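Local coordinates for protein laccase (Botrytis aclada, PDB 3SQR) that oxidises phenolic substrates with four copper ions while reducing dioxygen to water, and probably takes part in lignin degradation and the detoxification of its products, at residues Y52-N57 with P188-Y193; H283-I288 with D301-G306; P294-T299 with S375-L380; F473-E478 with V494-R499. All blocks are in the same frame, centred on the assembly; numbering follows the deposited sequence.

Contact 1: Y52-N57 with P188-Y193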
loop_
_atom_site.group_PDB
_atom_site.type_symbol
_atom_site.label_atom_id
_atom_site.label_comp_id
_atom_site.label_asym_id
_atom_site.label_seq_id
_atom_site.Cartn_x
_atom_site.Cartn_y
_atom_site.Cartn_z
ATOM N N TYR A 52 -3.933 -26.192 -8.979
ATOM C CA TYR A 52 -3.050 -25.046 -9.154
ATOM C C TYR A 52 -1.977 -25.108 -8.127
ATOM O O TYR A 52 -2.007 -25.947 -7.218
ATOM C CB TYR A 52 -3.840 -23.769 -8.990
ATOM C CG TYR A 52 -5.074 -23.725 -9.839
ATOM C CD1 TYR A 52 -5.002 -23.409 -11.190
ATOM C CD2 TYR A 52 -6.328 -23.997 -9.297
ATOM C CE1 TYR A 52 -6.139 -23.360 -11.967
ATOM C CE2 TYR A 52 -7.484 -23.934 -10.084
ATOM C CZ TYR A 52 -7.374 -23.623 -11.412
ATOM O OH TYR A 52 -8.539 -23.535 -12.185
ATOM N N SER A 53 -1.004 -24.239 -8.271
ATOM C CA SER A 53 0.094 -24.273 -7.382
ATOM C C SER A 53 0.821 -22.989 -7.449
ATOM O O SER A 53 0.469 -22.057 -8.212
ATOM C CB SER A 53 1.065 -25.391 -7.804
ATOM O OG SER A 53 1.839 -24.999 -8.928
ATOM N N ILE A 54 1.914 -22.972 -6.718
ATOM C CA ILE A 54 2.858 -21.863 -6.695
ATOM C C ILE A 54 3.447 -21.632 -8.080
ATOM O O ILE A 54 4.018 -20.597 -8.359
ATOM C CB ILE A 54 3.945 -22.182 -5.626
ATOM C CG1 ILE A 54 4.466 -20.916 -5.012
ATOM C CG2 ILE A 54 5.047 -23.137 -6.214
ATOM C CD1 ILE A 54 3.409 -20.166 -4.220
ATOM N N ASP A 55 3.347 -22.661 -8.957
ATOM C CA ASP A 55 3.900 -22.535 -10.296
ATOM C C ASP A 55 2.877 -22.070 -11.335
ATOM O O ASP A 55 3.221 -21.798 -12.526
ATOM C CB ASP A 55 4.534 -23.879 -10.702
ATOM C CG ASP A 55 5.730 -24.224 -9.855
ATOM O OD1 ASP A 55 6.648 -23.365 -9.694
ATOM O OD2 ASP A 55 5.751 -25.331 -9.365
ATOM N N THR A 56 1.636 -21.930 -10.904
ATOM C CA THR A 56 0.616 -21.410 -11.772
ATOM C C THR A 56 0.872 -19.958 -12.135
ATOM O O THR A 56 1.182 -19.148 -11.249
ATOM C CB THR A 56 -0.765 -21.560 -11.136
ATOM O OG1 THR A 56 -0.984 -22.948 -10.817
ATOM C CG2 THR A 56 -1.880 -21.007 -12.061
ATOM N N ASN A 57 0.755 -19.615 -13.421
ATOM C CA ASN A 57 0.889 -18.233 -13.814
ATOM C C ASN A 57 -0.425 -17.517 -13.550
ATOM O O ASN A 57 -1.325 -17.543 -14.349
ATOM C CB ASN A 57 1.322 -18.072 -15.277
ATOM C CG ASN A 57 1.607 -16.614 -15.631
ATOM O OD1 ASN A 57 0.973 -15.744 -15.090
ATOM N ND2 ASN A 57 2.506 -16.348 -16.576
ATOM N N PRO A 188 -1.469 -20.534 -2.577
ATOM C CA PRO A 188 -0.278 -21.276 -2.222
ATOM C C PRO A 188 0.867 -20.377 -1.722
ATOM O O PRO A 188 0.775 -19.160 -1.709
ATOM C CB PRO A 188 0.098 -21.941 -3.525
ATOM C CG PRO A 188 -0.353 -20.966 -4.589
ATOM C CD PRO A 188 -1.666 -20.446 -4.013
ATOM N N ALA A 189 1.967 -20.989 -1.308
ATOM C CA ALA A 189 3.103 -20.212 -0.712
ATOM C C ALA A 189 4.403 -20.963 -1.013
ATOM O O ALA A 189 4.370 -22.145 -1.301
ATOM C CB ALA A 189 2.896 -20.058 0.801
ATOM N N THR A 190 5.520 -20.287 -0.934
ATOM C CA THR A 190 6.771 -20.828 -1.394
ATOM C C THR A 190 7.555 -21.503 -0.263
ATOM O O THR A 190 8.622 -22.029 -0.502
ATOM C CB THR A 190 7.651 -19.799 -1.987
ATOM O OG1 THR A 190 7.773 -18.704 -1.071
ATOM C CG2 THR A 190 7.169 -19.341 -3.405
ATOM N N ALA A 191 7.016 -21.469 0.943
ATOM C CA ALA A 191 7.551 -22.257 2.055
ATOM C C ALA A 191 6.418 -22.736 2.900
ATOM O O ALA A 191 5.343 -22.141 2.933
ATOM C CB ALA A 191 8.584 -21.434 2.904
ATOM N N ASP A 192 6.656 -23.841 3.585
ATOM C CA ASP A 192 5.717 -24.432 4.492
ATOM C C ASP A 192 5.675 -23.702 5.815
ATOM O O ASP A 192 6.663 -23.054 6.239
ATOM C CB ASP A 192 6.091 -25.908 4.725
ATOM C CG ASP A 192 5.849 -26.776 3.494
ATOM O OD1 ASP A 192 5.074 -26.406 2.583
ATOM O OD2 ASP A 192 6.450 -27.860 3.448
ATOM N N TYR A 193 4.494 -23.730 6.420
ATOM C CA TYR A 193 4.255 -23.146 7.685
ATOM C C TYR A 193 3.037 -23.763 8.279
ATOM O O TYR A 193 2.178 -24.354 7.592
ATOM C CB TYR A 193 4.101 -21.601 7.612
ATOM C CG TYR A 193 2.941 -21.205 6.728
ATOM C CD1 TYR A 193 3.120 -21.062 5.368
ATOM C CD2 TYR A 193 1.696 -21.029 7.259
ATOM C CE1 TYR A 193 2.052 -20.719 4.562
ATOM C CE2 TYR A 193 0.602 -20.660 6.479
ATOM C CZ TYR A 193 0.804 -20.516 5.125
ATOM O OH TYR A 193 -0.276 -20.202 4.318
#
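Ile54 carries most of this contact, laying its longer branch over the ring of Pro188, the backbone of Ala189 and the methyl of Thr190. The terminal CD1 of Ile54 presses on the peptide link after Pro188, 3.4 Å from Ala189 N, and also meets the proline ring, with Ile54 CD1 3.8 Å from Pro188 CB. One bond back, Ile54 CG1 touches the methyl of Thr190, CG1 to CG2 3.5 Å, the two side chains crossing at about a right angle. The first torsion of Ile54 (chi1 -149°) departs from a staggered value, and a bend at chi2 (65°) then brings CD1 down onto the other segment. Pro188 completes the interface from its own side: Pro188 CG lies 3.7 Å from Ser53 C, against the start of the turn.

That turn is tightly tied. It is type I from Ser53 to Thr56, closed by Thr56 N to Ser53 O at 2.9 Å, and two side chains brace it. In an ST turn, Ser53 OG accepts from Asp55 N at 2.8 Å, while Thr56 OG1 accepts from Ser53 N at 2.9 Å.

Thr190 holds OG1 between its backbone N and carbonyl carbon (chi1 51°), which sends the methyl to Ile54 and the hydroxyl to Ile295 O and Ile288 O. Asp55 OD1 is hydrogen-bonded to His379 NE2. The N-terminal turn thus packs on the connection between strands 180-186 and 195-205, with Pro294 of strand 293-300 and the loop residue Tyr162 also against Ile54.

Contact 2: H283-I288 with D301-G306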
loop_
_atom_site.group_PDB
_atom_site.type_symbol
_atom_site.label_atom_id
_atom_site.label_comp_id
_atom_site.label_asym_id
_atom_site.label_seq_id
_atom_site.Cartn_x
_atom_site.Cartn_y
_atom_site.Cartn_z
ATOM N N HIS A 283 15.199 -14.025 16.278
ATOM C CA HIS A 283 14.480 -14.842 15.313
ATOM C C HIS A 283 14.882 -14.429 13.896
ATOM O O HIS A 283 15.347 -13.327 13.647
ATOM C CB HIS A 283 12.956 -14.730 15.543
ATOM C CG HIS A 283 12.463 -15.370 16.808
ATOM N ND1 HIS A 283 12.685 -14.840 18.065
ATOM C CD2 HIS A 283 11.745 -16.498 17.000
ATOM C CE1 HIS A 283 12.107 -15.620 18.964
ATOM N NE2 HIS A 283 11.522 -16.624 18.343
ATOM N N THR A 284 14.808 -15.411 13.024
ATOM C CA THR A 284 15.121 -15.271 11.635
ATOM C C THR A 284 13.788 -15.202 10.884
ATOM O O THR A 284 12.805 -15.903 11.163
ATOM C CB THR A 284 15.927 -16.472 11.136
ATOM O OG1 THR A 284 17.186 -16.488 11.855
ATOM C CG2 THR A 284 16.238 -16.328 9.678
ATOM N N LEU A 285 13.776 -14.295 9.962
ATOM C CA LEU A 285 12.635 -14.183 9.074
ATOM C C LEU A 285 12.950 -14.895 7.782
ATOM O O LEU A 285 13.947 -14.570 7.157
ATOM C CB LEU A 285 12.353 -12.714 8.799
ATOM C CG LEU A 285 12.268 -11.731 9.970
ATOM C CD1 LEU A 285 12.036 -10.309 9.395
ATOM C CD2 LEU A 285 11.176 -12.043 10.989
ATOM N N THR A 286 12.102 -15.810 7.359
ATOM C CA THR A 286 12.184 -16.374 6.027
ATOM C C THR A 286 11.147 -15.653 5.144
ATOM O O THR A 286 9.960 -15.840 5.301
ATOM C CB THR A 286 11.924 -17.821 6.013
ATOM O OG1 THR A 286 12.959 -18.472 6.773
ATOM C CG2 THR A 286 11.996 -18.355 4.592
ATOM N N VAL A 287 11.658 -14.834 4.263
ATOM C CA VAL A 287 10.825 -13.987 3.422
ATOM C C VAL A 287 10.296 -14.837 2.251
ATOM O O VAL A 287 11.080 -15.407 1.477
ATOM C CB VAL A 287 11.574 -12.801 2.942
ATOM C CG1 VAL A 287 10.538 -11.733 2.290
ATOM C CG2 VAL A 287 12.387 -12.089 4.011
ATOM N N ILE A 288 8.981 -14.918 2.131
ATOM C CA ILE A 288 8.347 -15.763 1.125
ATOM C C ILE A 288 7.489 -15.066 0.094
ATOM O O ILE A 288 7.049 -15.697 -0.841
ATOM C CB ILE A 288 7.572 -16.925 1.733
ATOM C CG1 ILE A 288 6.424 -16.515 2.659
ATOM C CG2 ILE A 288 8.558 -17.851 2.569
ATOM C CD1 ILE A 288 5.332 -17.532 2.677
ATOM N N ASP A 301 17.592 -11.158 9.063
ATOM C CA ASP A 301 17.333 -10.773 10.454
ATOM C C ASP A 301 16.442 -9.549 10.587
ATOM O O ASP A 301 15.835 -9.329 11.647
ATOM C CB ASP A 301 18.660 -10.456 11.177
ATOM C CG ASP A 301 19.497 -11.689 11.421
ATOM O OD1 ASP A 301 18.928 -12.761 11.750
ATOM O OD2 ASP A 301 20.732 -11.555 11.277
ATOM N N THR A 302 16.446 -8.726 9.552
ATOM C CA THR A 302 15.640 -7.502 9.558
ATOM C C THR A 302 15.059 -7.337 8.169
ATOM O O THR A 302 15.555 -7.922 7.213
ATOM C CB THR A 302 16.392 -6.258 9.976
ATOM O OG1 THR A 302 17.150 -5.768 8.890
ATOM C CG2 THR A 302 17.307 -6.510 11.176
ATOM N N LEU A 303 14.012 -6.534 8.048
ATOM C CA LEU A 303 13.276 -6.501 6.759
ATOM C C LEU A 303 12.814 -5.056 6.519
ATOM O O LEU A 303 11.946 -4.519 7.275
ATOM C CB LEU A 303 12.104 -7.449 6.881
ATOM C CG LEU A 303 11.176 -7.684 5.687
ATOM C CD1 LEU A 303 11.956 -7.911 4.418
ATOM C CD2 LEU A 303 10.205 -8.813 5.956
ATOM N N LEU A 304 13.420 -4.437 5.508
ATOM C CA LEU A 304 13.175 -3.070 5.135
ATOM C C LEU A 304 11.814 -3.044 4.454
ATOM O O LEU A 304 11.577 -3.855 3.572
ATOM C CB LEU A 304 14.243 -2.533 4.208
ATOM C CG LEU A 304 15.647 -2.364 4.834
ATOM C CD1 LEU A 304 16.721 -2.283 3.717
ATOM C CD2 LEU A 304 15.644 -1.131 5.689
ATOM N N ILE A 305 10.942 -2.141 4.877
ATOM C CA ILE A 305 9.587 -2.130 4.316
ATOM C C ILE A 305 9.171 -0.717 4.122
ATOM O O ILE A 305 9.044 0.091 5.086
ATOM C CB ILE A 305 8.504 -2.829 5.182
ATOM C CG1 ILE A 305 8.950 -4.175 5.742
ATOM C CG2 ILE A 305 7.168 -2.963 4.364
ATOM C CD1 ILE A 305 7.947 -4.803 6.715
ATOM N N GLY A 306 9.026 -0.344 2.864
ATOM C CA GLY A 306 8.424 0.933 2.527
ATOM C C GLY A 306 6.901 1.005 2.518
ATOM O O GLY A 306 6.237 0.021 2.630
HETATM O O HOH W 1 13.919 -11.019 12.837
#
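Across the interior of the second cupredoxin-like beta sandwich of this multicopper oxidase, Leu285 and Val287 of one sheet meet Leu303 of the other. Both point their CB into the gap, as alternate residues of a strand do, and Leu303 points back between them. The fork of Leu303 divides its contacts: CD1 goes to Val287, with Leu303 CD1 4.2 Å from Val287 CG2, whereas CD2 leans to Leu285, with Leu303 CD2 4.2 Å from Leu285 CD1. The closest approach is lower on the side chain, Leu285 CD1 to Leu303 CB at 3.8 Å. Leu285 reaches it because its chain is stretched at chi2 (178°), driving CD1 straight ahead. In Leu303, CG stands opposite the backbone N across the CA-CB bond (chi1 -177°), which turns the fork to face both partners.

At the strand ends the contact becomes polar and wet. A water sits between the backbones, 2.8 Å from both His283 O and Asp301 O, close enough to donate to either. The carboxylate of Asp301 curls back over this end, although its CB points the other way; Asp301 OD1 stays 4.1 Å from Thr284 OG1, too far for a hydrogen bond. Both of these residues are exposed, in contrast to the leucines.

Strand 285-290 is hydrogen-bonded between 293-300 and 310-316, while 303-305 borders the facing sheet beside 276-280. Phe278 of that neighbouring strand packs on Leu285, and Tyr311 and Val313 of strand 310-316 pack on Leu303, extending the same apolar layer.

Contact 3: P294-T299 with S375-L380. With MAN (alpha-D-mannopyranose), chain L.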
loop_
_atom_site.group_PDB
_atom_site.type_symbol
_atom_site.label_atom_id
_atom_site.label_comp_id
_atom_site.label_asym_id
_atom_site.label_seq_id
_atom_site.Cartn_x
_atom_site.Cartn_y
_atom_site.Cartn_z
ATOM N N PRO A 294 4.807 -14.176 -4.725
ATOM C CA PRO A 294 5.646 -15.116 -4.024
ATOM C C PRO A 294 7.074 -15.122 -4.559
ATOM O O PRO A 294 7.303 -15.026 -5.752
ATOM C CB PRO A 294 4.919 -16.439 -4.299
ATOM C CG PRO A 294 3.541 -16.076 -4.491
ATOM C CD PRO A 294 3.645 -14.873 -5.306
ATOM N N ILE A 295 8.047 -15.194 -3.644
ATOM C CA ILE A 295 9.447 -15.139 -4.017
ATOM C C ILE A 295 10.131 -16.405 -3.516
ATOM O O ILE A 295 9.630 -17.089 -2.664
ATOM C CB ILE A 295 10.197 -13.894 -3.462
ATOM C CG1 ILE A 295 10.199 -13.850 -1.943
ATOM C CG2 ILE A 295 9.529 -12.550 -4.012
ATOM C CD1 ILE A 295 11.215 -12.810 -1.329
ATOM N N VAL A 296 11.255 -16.704 -4.139
ATOM C CA VAL A 296 12.138 -17.753 -3.618
ATOM C C VAL A 296 12.515 -17.367 -2.201
ATOM O O VAL A 296 13.061 -16.297 -1.992
ATOM C CB VAL A 296 13.364 -17.860 -4.516
ATOM C CG1 VAL A 296 14.363 -18.965 -3.950
ATOM C CG2 VAL A 296 12.888 -18.194 -5.860
ATOM N N PRO A 297 12.290 -18.264 -1.238
ATOM C CA PRO A 297 12.561 -17.848 0.140
ATOM C C PRO A 297 14.022 -17.459 0.408
ATOM O O PRO A 297 14.945 -18.086 -0.125
ATOM C CB PRO A 297 12.178 -19.073 0.951
ATOM C CG PRO A 297 11.158 -19.806 0.085
ATOM C CD PRO A 297 11.612 -19.573 -1.302
ATOM N N TYR A 298 14.222 -16.419 1.213
ATOM C CA TYR A 298 15.506 -16.035 1.718
ATOM C C TYR A 298 15.366 -15.643 3.177
ATOM O O TYR A 298 14.269 -15.306 3.676
ATOM C CB TYR A 298 16.168 -14.949 0.893
ATOM C CG TYR A 298 15.637 -13.534 1.134
ATOM C CD1 TYR A 298 14.517 -13.089 0.470
ATOM C CD2 TYR A 298 16.272 -12.680 2.008
ATOM C CE1 TYR A 298 14.052 -11.807 0.659
ATOM C CE2 TYR A 298 15.812 -11.375 2.211
ATOM C CZ TYR A 298 14.690 -10.960 1.482
ATOM O OH TYR A 298 14.189 -9.703 1.624
ATOM N N THR A 299 16.467 -15.776 3.901
ATOM C CA THR A 299 16.439 -15.473 5.321
ATOM C C THR A 299 17.112 -14.145 5.584
ATOM O O THR A 299 18.072 -13.729 4.920
ATOM C CB THR A 299 17.094 -16.601 6.151
ATOM O OG1 THR A 299 18.394 -16.862 5.630
ATOM C CG2 THR A 299 16.270 -17.844 6.102
ATOM N N SER A 375 17.852 -10.106 -3.507
ATOM C CA SER A 375 17.120 -10.971 -2.639
ATOM C C SER A 375 15.690 -11.247 -3.076
ATOM O O SER A 375 15.058 -12.121 -2.554
ATOM C CB SER A 375 17.036 -10.373 -1.245
ATOM O OG SER A 375 18.274 -10.022 -0.626
ATOM N N LEU A 376 15.183 -10.488 -4.022
ATOM C CA LEU A 376 13.762 -10.535 -4.317
ATOM C C LEU A 376 13.506 -11.211 -5.672
ATOM O O LEU A 376 13.311 -10.521 -6.708
ATOM C CB LEU A 376 13.237 -9.115 -4.292
ATOM C CG LEU A 376 13.381 -8.307 -2.993
ATOM C CD1 LEU A 376 12.697 -6.893 -3.211
ATOM C CD2 LEU A 376 12.799 -9.065 -1.789
ATOM N N VAL A 377 13.478 -12.539 -5.655
ATOM C CA VAL A 377 13.392 -13.339 -6.880
ATOM C C VAL A 377 12.070 -14.026 -6.943
ATOM O O VAL A 377 11.823 -14.897 -6.182
ATOM C CB VAL A 377 14.540 -14.394 -6.921
ATOM C CG1 VAL A 377 14.494 -15.202 -8.253
ATOM C CG2 VAL A 377 15.848 -13.669 -6.729
ATOM N N PRO A 378 11.163 -13.576 -7.835
ATOM C CA PRO A 378 9.864 -14.195 -7.952
ATOM C C PRO A 378 10.016 -15.679 -8.202
ATOM O O PRO A 378 10.897 -16.111 -8.978
ATOM C CB PRO A 378 9.223 -13.459 -9.139
ATOM C CG PRO A 378 9.916 -12.114 -9.108
ATOM C CD PRO A 378 11.339 -12.482 -8.786
ATOM N N HIS A 379 9.181 -16.443 -7.536
ATOM C CA HIS A 379 9.184 -17.871 -7.707
ATOM C C HIS A 379 8.724 -18.213 -9.115
ATOM O O HIS A 379 9.330 -19.083 -9.791
ATOM C CB HIS A 379 8.266 -18.559 -6.704
ATOM C CG HIS A 379 8.107 -20.004 -7.004
ATOM N ND1 HIS A 379 8.922 -20.958 -6.429
ATOM C CD2 HIS A 379 7.335 -20.655 -7.908
ATOM C CE1 HIS A 379 8.626 -22.149 -6.939
ATOM N NE2 HIS A 379 7.670 -21.997 -7.837
ATOM N N LEU A 380 7.593 -17.633 -9.512
ATOM C CA LEU A 380 7.185 -17.667 -10.897
ATOM C C LEU A 380 8.024 -16.706 -11.734
ATOM O O LEU A 380 7.843 -15.444 -11.714
ATOM C CB LEU A 380 5.690 -17.364 -11.045
ATOM C CG LEU A 380 5.170 -17.423 -12.480
ATOM C CD1 LEU A 380 4.664 -18.785 -12.852
ATOM C CD2 LEU A 380 4.030 -16.379 -12.637
HETATM C C1 MAN L . 18.863 -11.260 -0.122
HETATM C C2 MAN L . 19.708 -10.811 1.063
HETATM C C3 MAN L . 20.913 -9.995 0.616
HETATM C C4 MAN L . 21.706 -10.786 -0.427
HETATM C C5 MAN L . 20.769 -11.173 -1.580
HETATM C C6 MAN L . 21.508 -12.039 -2.610
HETATM O O2 MAN L . 20.080 -11.974 1.794
HETATM O O3 MAN L . 21.667 -9.601 1.765
HETATM O O4 MAN L . 22.718 -9.971 -0.939
HETATM O O5 MAN L . 19.659 -11.923 -1.096
HETATM O O6 MAN L . 21.916 -13.239 -1.940
HETATM O O HOH W 2 5.906 -16.110 -7.868
HETATM O O HOH W 3 14.076 -14.312 -3.491
#
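The two segments run roughly antiparallel, their directions 139° apart, and are joined by a single backbone bridge between Ile295 and Pro378. Two hydrogen bonds make it: Val296 N to Val377 O at 2.8 Å, nearly in line with the carbonyl, and His379 N to Pro294 O at 3.0 Å, straight at the hydrogen but tilted from the carbonyl plane. One water links Val296 O, Ser375 O and Val377 N, filling in where the backbones diverge; another joins Pro294 O to Leu380 N.

With CG between its backbone N and carbonyl carbon (chi1 78°), Tyr298 lays one ring face over Ser375, whose CB sits 3.7 Å from the Tyr298 ring centroid, almost on the normal, as a CH-pi contact. Ser375 OG is bonded to C1 of an alpha-mannose at 1.5 Å, and the sugar stays close to the ring, MAN C1 lying 3.6 Å from Tyr298 CD2. Leu376 CD2 touches both Tyr298 CE1, at 3.9 Å, and Ile295 CD1, at 4.1 Å. The tyrosine hydroxyl is hydrogen-bonded to Glu371.

This is an O-mannosylated interdomain connection: the loop from the second cupredoxin-like domain to the third pairs with the edge strand 293-300.

Contact 4: F473-E478 with V494-R499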
loop_
_atom_site.group_PDB
_atom_site.type_symbol
_atom_site.label_atom_id
_atom_site.label_comp_id
_atom_site.label_asym_id
_atom_site.label_seq_id
_atom_site.Cartn_x
_atom_site.Cartn_y
_atom_site.Cartn_z
ATOM N N PHE A 473 8.055 -4.827 -12.892
ATOM C CA PHE A 473 9.331 -5.517 -12.776
ATOM C C PHE A 473 10.359 -4.460 -12.480
ATOM O O PHE A 473 10.420 -3.429 -13.178
ATOM C CB PHE A 473 9.631 -6.139 -14.139
ATOM C CG PHE A 473 8.725 -7.263 -14.524
ATOM C CD1 PHE A 473 7.405 -7.090 -14.851
ATOM C CD2 PHE A 473 9.229 -8.557 -14.580
ATOM C CE1 PHE A 473 6.611 -8.194 -15.251
ATOM C CE2 PHE A 473 8.446 -9.603 -14.983
ATOM C CZ PHE A 473 7.176 -9.439 -15.282
ATOM N N ILE A 474 11.118 -4.648 -11.410
ATOM C CA ILE A 474 12.137 -3.680 -11.045
ATOM C C ILE A 474 13.388 -3.973 -11.885
ATOM O O ILE A 474 14.215 -4.792 -11.499
ATOM C CB ILE A 474 12.446 -3.752 -9.597
ATOM C CG1 ILE A 474 11.167 -3.602 -8.747
ATOM C CG2 ILE A 474 13.507 -2.699 -9.251
ATOM C CD1 ILE A 474 11.480 -3.499 -7.200
ATOM N N VAL A 475 13.450 -3.363 -13.050
ATOM C CA VAL A 475 14.596 -3.592 -13.945
ATOM C C VAL A 475 15.869 -2.844 -13.467
ATOM O O VAL A 475 17.002 -3.247 -13.744
ATOM C CB VAL A 475 14.251 -3.391 -15.390
ATOM C CG1 VAL A 475 13.005 -4.370 -15.732
ATOM C CG2 VAL A 475 13.997 -1.956 -15.805
ATOM N N ALA A 476 15.663 -1.819 -12.669
ATOM C CA ALA A 476 16.767 -1.071 -12.044
ATOM C C ALA A 476 16.221 -0.276 -10.864
ATOM O O ALA A 476 15.180 0.370 -10.936
ATOM C CB ALA A 476 17.394 -0.096 -13.055
ATOM N N GLN A 477 16.961 -0.279 -9.790
ATOM C CA GLN A 477 16.594 0.557 -8.656
ATOM C C GLN A 477 17.964 1.026 -8.162
ATOM O O GLN A 477 18.691 0.295 -7.486
ATOM C CB GLN A 477 15.833 -0.290 -7.654
ATOM C CG GLN A 477 15.419 0.480 -6.421
ATOM C CD GLN A 477 14.748 -0.352 -5.412
ATOM O OE1 GLN A 477 15.255 -1.373 -4.968
ATOM N NE2 GLN A 477 13.533 0.087 -5.026
ATOM N N GLU A 478 18.335 2.202 -8.599
ATOM C CA GLU A 478 19.717 2.645 -8.550
ATOM C C GLU A 478 19.873 3.974 -7.881
ATOM O O GLU A 478 19.118 4.934 -8.168
ATOM C CB GLU A 478 20.265 2.767 -9.981
ATOM C CG GLU A 478 20.274 1.452 -10.739
ATOM C CD GLU A 478 21.278 0.447 -10.239
ATOM O OE1 GLU A 478 22.327 0.888 -9.753
ATOM O OE2 GLU A 478 21.001 -0.776 -10.340
ATOM N N VAL A 494 15.533 -10.186 -16.829
ATOM C CA VAL A 494 15.366 -11.595 -16.589
ATOM C C VAL A 494 14.983 -11.878 -15.151
ATOM O O VAL A 494 15.829 -11.820 -14.200
ATOM C CB VAL A 494 16.661 -12.401 -16.873
ATOM C CG1 VAL A 494 16.369 -13.846 -16.662
ATOM C CG2 VAL A 494 17.106 -12.133 -18.327
ATOM N N ASN A 495 13.709 -12.171 -14.999
ATOM C CA ASN A 495 13.098 -12.349 -13.698
ATOM C C ASN A 495 13.607 -11.370 -12.614
ATOM O O ASN A 495 14.043 -11.816 -11.558
ATOM C CB ASN A 495 13.240 -13.782 -13.193
ATOM C CG ASN A 495 12.242 -14.113 -12.129
ATOM O OD1 ASN A 495 11.103 -13.593 -12.167
ATOM N ND2 ASN A 495 12.626 -14.975 -11.176
ATOM N N PRO A 496 13.489 -10.065 -12.853
ATOM C CA PRO A 496 13.848 -9.127 -11.804
ATOM C C PRO A 496 12.762 -9.115 -10.711
ATOM O O PRO A 496 11.755 -9.783 -10.840
ATOM C CB PRO A 496 13.883 -7.815 -12.524
ATOM C CG PRO A 496 12.853 -7.982 -13.573
ATOM C CD PRO A 496 12.954 -9.368 -14.022
ATOM N N PRO A 497 13.020 -8.435 -9.590
ATOM C CA PRO A 497 11.913 -8.350 -8.626
ATOM C C PRO A 497 10.624 -7.855 -9.265
ATOM O O PRO A 497 10.618 -7.091 -10.220
ATOM C CB PRO A 497 12.411 -7.356 -7.576
ATOM C CG PRO A 497 13.929 -7.288 -7.812
ATOM C CD PRO A 497 14.142 -7.586 -9.236
ATOM N N ARG A 498 9.515 -8.301 -8.706
ATOM C CA ARG A 498 8.218 -8.011 -9.291
ATOM C C ARG A 498 7.266 -7.831 -8.139
ATOM O O ARG A 498 7.179 -8.691 -7.259
ATOM C CB ARG A 498 7.782 -9.176 -10.196
ATOM C CG ARG A 498 6.498 -8.982 -10.986
ATOM C CD ARG A 498 6.298 -10.117 -11.975
ATOM N NE ARG A 498 5.850 -11.361 -11.387
ATOM C CZ ARG A 498 6.517 -12.521 -11.400
ATOM N NH1 ARG A 498 7.703 -12.586 -11.925
ATOM N NH2 ARG A 498 5.997 -13.607 -10.886
ATOM N N ARG A 499 6.586 -6.677 -8.146
ATOM C CA ARG A 499 5.783 -6.292 -7.043
ATOM C C ARG A 499 4.970 -5.067 -7.436
ATOM O O ARG A 499 4.870 -4.722 -8.622
ATOM C CB ARG A 499 6.672 -6.032 -5.813
ATOM C CG ARG A 499 7.531 -4.749 -5.892
ATOM C CD ARG A 499 8.489 -4.570 -4.697
ATOM N NE ARG A 499 7.797 -4.788 -3.416
ATOM C CZ ARG A 499 8.400 -5.096 -2.270
ATOM N NH1 ARG A 499 9.702 -5.290 -2.216
ATOM N NH2 ARG A 499 7.662 -5.329 -1.192
#
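Phe473 and Arg498 form an antiparallel non-hydrogen-bonded pair, their CA atoms 4.4 Å apart, at the border of the six-stranded sheet of the third cupredoxin-like domain. The adjoining bond runs from Ile474 N to Pro497 O at 2.8 Å, with an angle of 166° at the hydrogen. Beyond it the chain leaves this pairing: Ile474 centres an inverse gamma turn, and Val475 with Ala476 makes a classic beta bulge opposite Ala511.

Phe473 and Arg498 project side by side in the same direction. Arg498 CD lies over one face of the ring, 3.5 Å from Phe473 CZ and displaced toward the rim. A bend at chi3 (76°) then carries the guanidinium past the ring, the two planes standing 45° apart; NH2 and NE find hydrogen bonds at Leu380 O and Tyr59 OH. Pro496 approaches the same ring at its edge, with Pro496 CG 3.8 Å from Phe473 CD2.

On the other side of the bridge Ile474 crosses Pro497 at about a right angle, Ile474 CD1 to Pro497 CB 4.0 Å. Arg499 forms a salt bridge with Asp291, and its side chain is about 8 Å from that of the copper ligand His126. Its aliphatic part also meets the isoleucine, Arg499 CD lying 4.0 Å from Ile474 CD1.

How the contacts relate
Contact 3 is the middle piece: the centres of contacts 1, 2 and 4 each lie about 12 Å from its own, whereas contacts 1 and 4 are about 21 Å apart and contacts 2 and 4 about 19 Å. Contacts 2 and 3 share the six-stranded sheet of the second domain through neighbouring strands 285-290 and 293-300, and their segments alternate along the chain. Contact 1 comes first, joining an N-terminal turn to the connection between strands 180-186 and 195-205; contact 4 comes last, in the third domain. Pro378 of contact 3 is probably hydrogen-bonded to Asn495 of contact 4. Through contact 3 the N-terminal turn, second domain and third are joined along one flank.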